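Local coordinates for protein putative branched-chain amino acid ABC transporter (Chromobacterium violaceum, PDB 4PYR) that binds glutathione, has a periplasmic-binding-protein-like fold of the LppC lipoprotein family, and may regulate an enzyme, at residues V60-G65 and R259-L264. Sequence-based numbering, arbitrary orientation.
Sequences VNVVIG and RLAVQL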
ATOM      1  N   VAL A  60      26.619  -1.375  -7.374  1.00 29.02           N
ATOM      2  CA  VAL A  60      25.186  -1.116  -7.324  1.00 28.47           C
ATOM      3  C   VAL A  60      24.885   0.355  -7.674  1.00 28.71           C
ATOM      4  O   VAL A  60      25.556   1.278  -7.168  1.00 28.71           O
ATOM      5  CB  VAL A  60      24.654  -1.535  -5.934  1.00 29.42           C
ATOM      6  CG1 VAL A  60      23.300  -0.947  -5.605  1.00 32.63           C
ATOM      7  CG2 VAL A  60      24.669  -3.059  -5.844  1.00 27.62           C
ATOM      8  N   ASN A  61      23.942   0.589  -8.580  1.00 24.77           N
ATOM      9  CA  ASN A  61      23.542   1.966  -8.894  1.00 29.43           C
ATOM     10  C   ASN A  61      22.121   2.371  -8.514  1.00 23.71           C
ATOM     11  O   ASN A  61      21.732   3.508  -8.767  1.00 30.15           O
ATOM     12  CB  ASN A  61      23.869   2.303 -10.346  1.00 35.06           C
ATOM     13  CG  ASN A  61      23.436   1.230 -11.312  1.00 30.24           C
ATOM     14  OD1 ASN A  61      22.498   0.519 -11.051  1.00 33.20           O
ATOM     15  ND2 ASN A  61      24.129   1.107 -12.427  1.00 42.17           N
ATOM     16  N   VAL A  62      21.361   1.446  -7.894  1.00 23.60           N
ATOM     17  CA  VAL A  62      20.103   1.789  -7.245  1.00 21.00           C
ATOM     18  C   VAL A  62      19.866   0.688  -6.200  1.00 20.68           C
ATOM     19  O   VAL A  62      20.409  -0.392  -6.328  1.00 20.10           O
ATOM     20  CB  VAL A  62      18.964   1.786  -8.289  1.00 22.08           C
ATOM     21  CG1 VAL A  62      18.898   0.439  -8.996  1.00 22.73           C
ATOM     22  CG2 VAL A  62      17.626   2.232  -7.729  1.00 22.17           C
ATOM     23  N   VAL A  63      19.140   1.032  -5.157  1.00 17.88           N
ATOM     24  CA  VAL A  63      18.865   0.104  -4.063  1.00 18.90           C
ATOM     25  C   VAL A  63      17.382   0.003  -3.793  1.00 18.11           C
ATOM     26  O   VAL A  63      16.661   0.985  -3.892  1.00 18.35           O
ATOM     27  CB  VAL A  63      19.641   0.543  -2.796  1.00 19.31           C
ATOM     28  CG1 VAL A  63      19.104  -0.132  -1.545  1.00 20.07           C
ATOM     29  CG2 VAL A  63      21.123   0.234  -2.954  1.00 20.58           C
ATOM     30  N   ILE A  64      16.935  -1.245  -3.556  1.00 17.69           N
ATOM     31  CA  ILE A  64      15.607  -1.532  -3.010  1.00 15.65           C
ATOM     32  C   ILE A  64      15.826  -1.918  -1.560  1.00 16.55           C
ATOM     33  O   ILE A  64      16.645  -2.793  -1.266  1.00 17.02           O
ATOM     34  CB  ILE A  64      14.933  -2.697  -3.750  1.00 15.32           C
ATOM     35  CG1 ILE A  64      14.608  -2.226  -5.173  1.00 15.19           C
ATOM     36  CG2 ILE A  64      13.667  -3.154  -2.994  1.00 17.26           C
ATOM     37  CD1 ILE A  64      14.241  -3.384  -6.094  1.00 15.13           C
ATOM     38  N   GLY A  65      15.118  -1.224  -0.669  1.00 16.90           N
ATOM     39  CA  GLY A  65      15.320  -1.385   0.749  1.00 18.31           C
ATOM     40  C   GLY A  65      15.826  -0.097   1.347  1.00 19.48           C
ATOM     41  O   GLY A  65      16.188   0.823   0.624  1.00 22.28           O
ATOM     42  N   ARG A 259      10.573  -2.477 -10.703  1.00 15.87           N
ATOM     43  CA  ARG A 259      10.288  -1.632 -11.850  1.00 17.03           C
ATOM     44  C   ARG A 259      10.674  -0.197 -11.612  1.00 17.36           C
ATOM     45  O   ARG A 259      11.231   0.437 -12.511  1.00 18.79           O
ATOM     46  CB  ARG A 259       8.841  -1.729 -12.262  1.00 15.88           C
ATOM     47  CG  ARG A 259       8.442  -3.178 -12.653  1.00 16.64           C
ATOM     48  CD  ARG A 259       6.931  -3.392 -12.866  1.00 16.70           C
ATOM     49  NE  ARG A 259       6.402  -2.581 -13.954  1.00 19.21           N
ATOM     50  CZ  ARG A 259       5.183  -2.089 -14.050  1.00 16.25           C
ATOM     51  NH1 ARG A 259       4.281  -2.282 -13.089  1.00 18.39           N
ATOM     52  NH2 ARG A 259       4.837  -1.403 -15.114  1.00 19.66           N
ATOM     53  N   LEU A 260      10.353   0.302 -10.426  1.00 17.00           N
ATOM     54  CA  LEU A 260      10.739   1.683 -10.049  1.00 18.03           C
ATOM     55  C   LEU A 260      12.233   1.847  -9.939  1.00 18.30           C
ATOM     56  O   LEU A 260      12.780   2.869 -10.397  1.00 20.38           O
ATOM     57  CB  LEU A 260      10.110   2.103  -8.741  1.00 18.70           C
ATOM     58  CG  LEU A 260       8.689   2.550  -8.765  1.00 19.80           C
ATOM     59  CD1 LEU A 260       8.291   2.841  -7.318  1.00 20.27           C
ATOM     60  CD2 LEU A 260       8.527   3.785  -9.604  1.00 22.32           C
ATOM     61  N   ALA A 261      12.911   0.866  -9.357  1.00 17.92           N
ATOM     62  CA  ALA A 261      14.377   0.915  -9.255  1.00 18.19           C
ATOM     63  C   ALA A 261      15.007   1.060 -10.606  1.00 18.83           C
ATOM     64  O   ALA A 261      15.925   1.881 -10.788  1.00 19.23           O
ATOM     65  CB  ALA A 261      14.902  -0.326  -8.568  1.00 18.88           C
ATOM     66  N   VAL A 262      14.531   0.308 -11.589  1.00 18.21           N
ATOM     67  CA  VAL A 262      15.089   0.410 -12.936  1.00 19.89           C
ATOM     68  C   VAL A 262      14.915   1.827 -13.488  1.00 24.55           C
ATOM     69  O   VAL A 262      15.840   2.370 -14.084  1.00 24.07           O
ATOM     70  CB  VAL A 262      14.469  -0.620 -13.905  1.00 20.15           C
ATOM     71  CG1 VAL A 262      14.911  -0.351 -15.314  1.00 23.78           C
ATOM     72  CG2 VAL A 262      14.877  -2.031 -13.474  1.00 19.89           C
ATOM     73  N   GLN A 263      13.760   2.449 -13.249  1.00 21.65           N
ATOM     74  CA  GLN A 263      13.542   3.815 -13.709  1.00 23.97           C
ATOM     75  C   GLN A 263      14.405   4.841 -12.961  1.00 22.77           C
ATOM     76  O   GLN A 263      14.917   5.829 -13.592  1.00 31.79           O
ATOM     77  CB  GLN A 263      12.059   4.142 -13.663  1.00 26.85           C
ATOM     78  CG  GLN A 263      11.204   3.128 -14.437  1.00 29.73           C
ATOM     79  CD  GLN A 263      11.585   2.984 -15.895  1.00 35.18           C
ATOM     80  OE1 GLN A 263      11.716   1.861 -16.451  1.00 37.67           O
ATOM     81  NE2 GLN A 263      11.767   4.126 -16.539  1.00 42.94           N
ATOM     82  N   LEU A 264      14.542   4.611 -11.639  1.00 25.66           N
ATOM     83  CA  LEU A 264      15.306   5.528 -10.771  1.00 25.51           C
ATOM     84  C   LEU A 264      16.789   5.514 -11.092  1.00 24.87           C
ATOM     85  O   LEU A 264      17.512   6.513 -10.835  1.00 30.40           O
ATOM     86  CB  LEU A 264      15.107   5.162  -9.308  1.00 21.10           C
ATOM     87  CG  LEU A 264      13.747   5.598  -8.749  1.00 23.36           C
ATOM     88  CD1 LEU A 264      13.426   4.925  -7.420  1.00 22.92           C
ATOM     89  CD2 LEU A 264      13.682   7.118  -8.606  1.00 24.43           C
TER
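A261 meets V62 and I64 together, its methyl group reaching the side chains of both strand residues. CB of A261 lies 3.8 Å from CG2 of V62 and 3.9 Å from CG1 of I64. Beta-branched V62, a residue type that fits an extended strand, brings both methyls to the helix: CG2 is 3.5 Å from the carbonyl O of A261, a van der Waals contact with the backbone, and CG1 is 3.8 Å from the same oxygen. The torsion that sets CG1 between V62's own backbone N and carbonyl carbon (chi1 56°) turns both methyls toward the helix. One turn's advance along the helix brings in L264, whose CB stands 4.2 Å from V62 CG2 and widens the apolar surface. I64 starts off to one side, but its longer, extended chain (chi2 167°) carries CD1 to 4.0 Å from A261 CB. Alanine is small enough to allow the axes of strand 62-64 and helix 259-264 to approach to 8.1 Å, running nearly antiparallel at 161°. No hydrogen bond crosses this buried interface. Beside it, I4 of strand 2-8 touches both V62 and I64, while V63 points away from the helix and touches Y52 of helix 48-57. Strand 62-64 is the middle strand of a five-stranded parallel sheet, between strands 2-8 and 83-85, with helices 245-265 and 48-57 packed against its opposite faces.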